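Local coordinates for protein Mto2 (Schizosaccharomyces pombe, PDB 6GDJ) that works with Mto1 to promote nucleation of at least some cytoplasmic microtubules by recruiting the gamma-tubulin complex to microtubule organizing centres, and is seen here as its twin-cysteine dimerisation domain, at residues A[7-12]-A[31-36]; A[17-22]-A[65-70]. All coordinates share one frame; numbering follows the deposited sequence.

Contact 1 (A[7-12]-A[31-36]); sequences STMQTA and QAVNHA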
# COMPACT_ATOMS: atom_id res chain seq x y z
N SER A 7 -2.93 -11.62 -9.86
CA SER A 7 -1.63 -12.21 -10.11
C SER A 7 -0.46 -11.29 -10.16
O SER A 7 0.58 -11.58 -9.62
CB SER A 7 -1.68 -13.01 -11.40
OG SER A 7 -2.72 -13.91 -11.22
N THR A 8 -0.65 -10.10 -10.73
CA THR A 8 0.40 -9.06 -10.78
C THR A 8 0.78 -8.61 -9.37
O THR A 8 1.94 -8.45 -9.06
CB THR A 8 0.06 -7.86 -11.69
OG1 THR A 8 -0.99 -7.08 -11.19
CG2 THR A 8 -0.30 -8.40 -13.04
N MET A 9 -0.25 -8.48 -8.55
CA MET A 9 -0.07 -8.06 -7.17
C MET A 9 0.65 -9.16 -6.33
O MET A 9 1.62 -8.86 -5.63
CB MET A 9 -1.43 -7.72 -6.56
CG MET A 9 -1.38 -7.36 -5.11
SD MET A 9 -3.04 -6.97 -4.43
CE MET A 9 -3.83 -8.56 -4.50
N GLN A 10 0.20 -10.42 -6.51
CA GLN A 10 0.82 -11.53 -5.78
C GLN A 10 2.28 -11.62 -6.17
O GLN A 10 3.16 -11.77 -5.31
CB GLN A 10 0.06 -12.84 -6.11
CG GLN A 10 0.60 -14.13 -5.60
N THR A 11 2.61 -11.59 -7.48
CA THR A 11 4.02 -11.72 -7.89
C THR A 11 4.89 -10.59 -7.33
O THR A 11 5.99 -10.78 -6.86
CB THR A 11 4.09 -11.78 -9.42
OG1 THR A 11 3.42 -12.97 -9.84
CG2 THR A 11 5.56 -11.76 -9.92
N ALA A 12 4.35 -9.35 -7.40
CA ALA A 12 5.08 -8.23 -6.90
C ALA A 12 5.35 -8.29 -5.40
O ALA A 12 6.47 -7.96 -4.98
CB ALA A 12 4.35 -6.93 -7.25
N GLN A 31 -0.86 -7.07 4.77
CA GLN A 31 -2.25 -7.03 5.23
C GLN A 31 -3.15 -6.38 4.14
O GLN A 31 -4.22 -6.87 3.86
CB GLN A 31 -2.35 -6.31 6.57
CG GLN A 31 -1.65 -7.01 7.69
CD GLN A 31 -2.43 -8.11 8.25
OE1 GLN A 31 -3.45 -8.51 7.66
NE2 GLN A 31 -1.99 -8.63 9.41
N ALA A 32 -2.62 -5.30 3.53
CA ALA A 32 -3.40 -4.64 2.46
C ALA A 32 -3.63 -5.56 1.25
O ALA A 32 -4.72 -5.66 0.74
CB ALA A 32 -2.76 -3.36 2.02
N VAL A 33 -2.58 -6.25 0.87
CA VAL A 33 -2.67 -7.20 -0.23
C VAL A 33 -3.67 -8.29 0.10
O VAL A 33 -4.49 -8.67 -0.70
CB VAL A 33 -1.31 -7.77 -0.60
CG1 VAL A 33 -1.45 -8.97 -1.57
CG2 VAL A 33 -0.48 -6.72 -1.26
N ASN A 34 -3.60 -8.77 1.34
CA ASN A 34 -4.52 -9.74 1.78
C ASN A 34 -6.01 -9.32 1.76
O ASN A 34 -6.90 -10.05 1.33
CB ASN A 34 -4.07 -10.24 3.12
CG ASN A 34 -4.74 -11.45 3.46
OD1 ASN A 34 -4.48 -12.55 2.85
ND2 ASN A 34 -5.73 -11.27 4.30
N HIS A 35 -6.29 -8.07 2.19
CA HIS A 35 -7.63 -7.57 2.07
C HIS A 35 -8.05 -7.38 0.61
O HIS A 35 -9.21 -7.61 0.28
CB HIS A 35 -7.79 -6.25 2.86
CG HIS A 35 -7.62 -6.42 4.32
ND1 HIS A 35 -8.24 -7.43 5.03
CD2 HIS A 35 -6.82 -5.76 5.20
CE1 HIS A 35 -7.90 -7.34 6.30
NE2 HIS A 35 -7.04 -6.33 6.44
N ALA A 36 -7.10 -7.02 -0.27
CA ALA A 36 -7.42 -6.94 -1.68
C ALA A 36 -7.81 -8.28 -2.24
O ALA A 36 -8.76 -8.38 -3.04
CB ALA A 36 -6.26 -6.32 -2.45
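Met-9 of helix 5-17 and Val-33 of helix 23-42 reach for each other tip to tip, and this one pair, with Ala-36 a turn further on, makes the whole contact. Both CB atoms point toward the opposite helix, and the CA atoms of Met-9 and Val-33 lie 7.5 Å apart. Met-9 leaves its helix fully extended: CG is anti to the backbone N (chi1 176°), and SD continues the straight line through chi2. Only the last bond turns, with chi3 at 67°, and that bend brings the methyl alongside Val-33 CG1 and up to Ala-36 CB. As a result CE touches Val-33 CG1 at 3.8 Å and also comes within 3.9 Å of Val-33 O. The sulfur sits where the two partners meet, with SD 3.8 Å from Val-33 CG1 and 3.8 Å from Ala-36 CB.

Val-33 presents both branches to the methionine. CG1 runs along the far part of the chain and touches CG, SD and CE in turn, while CG2 meets CG and SD only, lying 4.0 Å from Met-9 CG. Ala-36 offers its single methyl to the end of the thioether, where CB meets both SD and CE of Met-9. No hydrogen bond links the segments; the grip is purely apolar, and all three touching residues are buried. Helix 46-72 supplies further partners, since Met-9 also touches Cys-52 and Ala-36 touches Leu-55. On another side of helix 23-42, Ala-32 and His-35 pack on Ser-54 and Ala-50 of the second subunit. This is apolar helix-to-helix packing of 5-17 against 23-42, in the hydrophobic core of the all-helical, three-helix subunit of a dimerisation domain.

Contact 2 (A[17-22]-A[65-70]); sequences RTYHPS and EAIDAS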
# COMPACT_ATOMS: atom_id res chain seq x y z
N ARG A 17 9.16 -9.46 -0.82
CA ARG A 17 9.57 -10.18 0.40
C ARG A 17 11.01 -10.59 0.34
O ARG A 17 11.69 -10.64 1.34
CB ARG A 17 8.73 -11.45 0.56
CG ARG A 17 7.33 -11.28 0.89
CD ARG A 17 6.67 -12.63 0.93
NE ARG A 17 5.28 -12.53 1.19
CZ ARG A 17 4.35 -13.35 0.71
NH1 ARG A 17 4.68 -14.37 -0.11
NH2 ARG A 17 3.07 -13.12 0.97
N THR A 18 11.51 -10.85 -0.88
CA THR A 18 12.91 -11.28 -0.99
C THR A 18 13.95 -10.21 -0.71
O THR A 18 15.12 -10.53 -0.60
CB THR A 18 13.21 -11.86 -2.39
OG1 THR A 18 13.22 -10.82 -3.40
CG2 THR A 18 12.30 -12.93 -2.76
N TYR A 19 13.53 -8.93 -0.59
CA TYR A 19 14.45 -7.85 -0.24
C TYR A 19 14.49 -7.54 1.28
O TYR A 19 15.16 -6.60 1.67
CB TYR A 19 14.12 -6.57 -1.02
CG TYR A 19 14.43 -6.69 -2.50
CD1 TYR A 19 13.53 -7.22 -3.38
CD2 TYR A 19 15.67 -6.28 -2.97
CE1 TYR A 19 13.84 -7.32 -4.72
CE2 TYR A 19 16.01 -6.39 -4.32
CZ TYR A 19 15.08 -6.88 -5.18
OH TYR A 19 15.35 -7.03 -6.55
N HIS A 20 13.83 -8.40 2.07
CA HIS A 20 13.80 -8.28 3.54
C HIS A 20 13.46 -6.87 3.97
O HIS A 20 14.17 -6.23 4.74
CB HIS A 20 15.18 -8.61 4.08
CG HIS A 20 15.66 -9.97 3.75
ND1 HIS A 20 14.97 -11.13 4.07
CD2 HIS A 20 16.82 -10.38 3.18
CE1 HIS A 20 15.65 -12.16 3.72
NE2 HIS A 20 16.79 -11.76 3.18
N PRO A 21 12.34 -6.36 3.47
CA PRO A 21 11.98 -5.02 3.91
C PRO A 21 11.67 -4.98 5.41
O PRO A 21 11.38 -6.00 6.03
CB PRO A 21 10.79 -4.71 3.07
CG PRO A 21 10.17 -6.00 2.72
CD PRO A 21 11.34 -6.94 2.60
N SER A 22 11.74 -3.78 6.00
CA SER A 22 11.41 -3.64 7.43
C SER A 22 10.03 -4.19 7.71
O SER A 22 9.06 -3.97 6.95
CB SER A 22 11.36 -2.19 7.77
OG SER A 22 10.98 -2.07 9.14
N GLU A 65 13.35 0.87 -4.76
CA GLU A 65 14.08 1.56 -3.72
C GLU A 65 15.14 0.72 -3.04
O GLU A 65 16.26 1.21 -2.68
CB GLU A 65 13.11 2.10 -2.71
CG GLU A 65 12.41 3.34 -3.22
CD GLU A 65 12.19 4.34 -2.06
OE1 GLU A 65 11.99 3.95 -0.87
OE2 GLU A 65 12.25 5.52 -2.34
N ALA A 66 14.83 -0.54 -2.86
CA ALA A 66 15.77 -1.44 -2.23
C ALA A 66 17.00 -1.69 -3.12
O ALA A 66 18.13 -1.85 -2.63
CB ALA A 66 15.09 -2.77 -1.86
N ILE A 67 16.76 -1.81 -4.40
CA ILE A 67 17.83 -2.02 -5.39
C ILE A 67 18.72 -0.78 -5.42
O ILE A 67 19.94 -0.86 -5.33
CB ILE A 67 17.24 -2.22 -6.78
CG1 ILE A 67 16.52 -3.55 -6.88
CG2 ILE A 67 18.32 -2.06 -7.84
CD1 ILE A 67 15.66 -3.75 -8.10
N ASP A 68 18.09 0.37 -5.45
CA ASP A 68 18.85 1.61 -5.37
C ASP A 68 19.71 1.71 -4.08
O ASP A 68 20.88 2.05 -4.14
CB ASP A 68 17.91 2.81 -5.47
CG ASP A 68 17.27 2.95 -6.82
OD1 ASP A 68 17.77 2.37 -7.79
OD2 ASP A 68 16.24 3.68 -6.90
N ALA A 69 19.15 1.32 -2.95
CA ALA A 69 19.87 1.32 -1.68
C ALA A 69 21.08 0.39 -1.69
O ALA A 69 22.16 0.72 -1.18
CB ALA A 69 18.96 0.93 -0.54
N SER A 70 20.89 -0.78 -2.27
CA SER A 70 21.91 -1.79 -2.32
C SER A 70 23.07 -1.33 -3.23
O SER A 70 24.25 -1.54 -2.90
CB SER A 70 21.30 -3.10 -2.80
OG SER A 70 22.35 -4.07 -2.93
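Tyr-19 reaches from the loop between helices 5-17 and 23-42 onto Ala-66 and Ile-67 of helix 46-72, and its side chain accounts for the loop's entire share of this contact. Its CB points toward the helix and lies 4.0 Å from Ala-66 CB. With CG anti to the carbonyl carbon (chi1 -70°), the ring runs on past that methyl and toward the next residue of the helix. CG is still at 4.0 Å from Ala-66 CB, and CD2 makes the closest approach to it, 3.7 Å. The methyl meets the ring obliquely.

One atom further out the partner changes. Tyr-19 CE2 lies 3.9 Å from Ile-67 CG1, and CZ remains beside the same methylene. At the tip, the phenol OH rests against the end of the isoleucine, 3.6 Å from Ile-67 CD1. Ile-67 sets off from its CA at an angle to the loop, but its longer branch swings back: CG1 is anti to the carbonyl carbon and CD1 extends onward, bringing the tip up to the phenol. The two side chains thus pass each other at a slant.

No hydrogen bond crosses between the segments. Within these two segments, the tyrosine side chain meets hydrocarbon groups of Ala-66 and Ile-67. The backbone that carries it is a type I beta turn from Arg-17 to His-20, with His-20 N bonded to Arg-17 O. Ser-22 of this loop packs on Glu-65 of the second subunit, and a glycerol, probably from the crystallisation liquor, lies near Ile-67. Ser-22 is the N-cap of helix 23-42, its OG accepting Ile-24 N: this is a loop linking two helices and ending in an N-cap, packed through an aromatic side chain against helix 46-72 at the domain surface.

Contacts 1 and 2 lie in the same three-helix subunit at different depths. Contact 1 is buried, its centre about 5 Å from the centre of the chain, whereas the centre of contact 2 lies at the surface, about 13 Å out. Their centres are about 18 Å apart and their nearest atoms about 5 Å, without touching. Contact 1 joins helices 5-17 and 23-42; contact 2 brings the loop connecting those helices against helix 46-72. Along the sequence the segments of the two contacts alternate. Helix 46-72 serves both, through Cys-52 and Leu-55 behind contact 1 and Ala-66 and Ile-67 within contact 2. Both contacts also adjoin the second subunit.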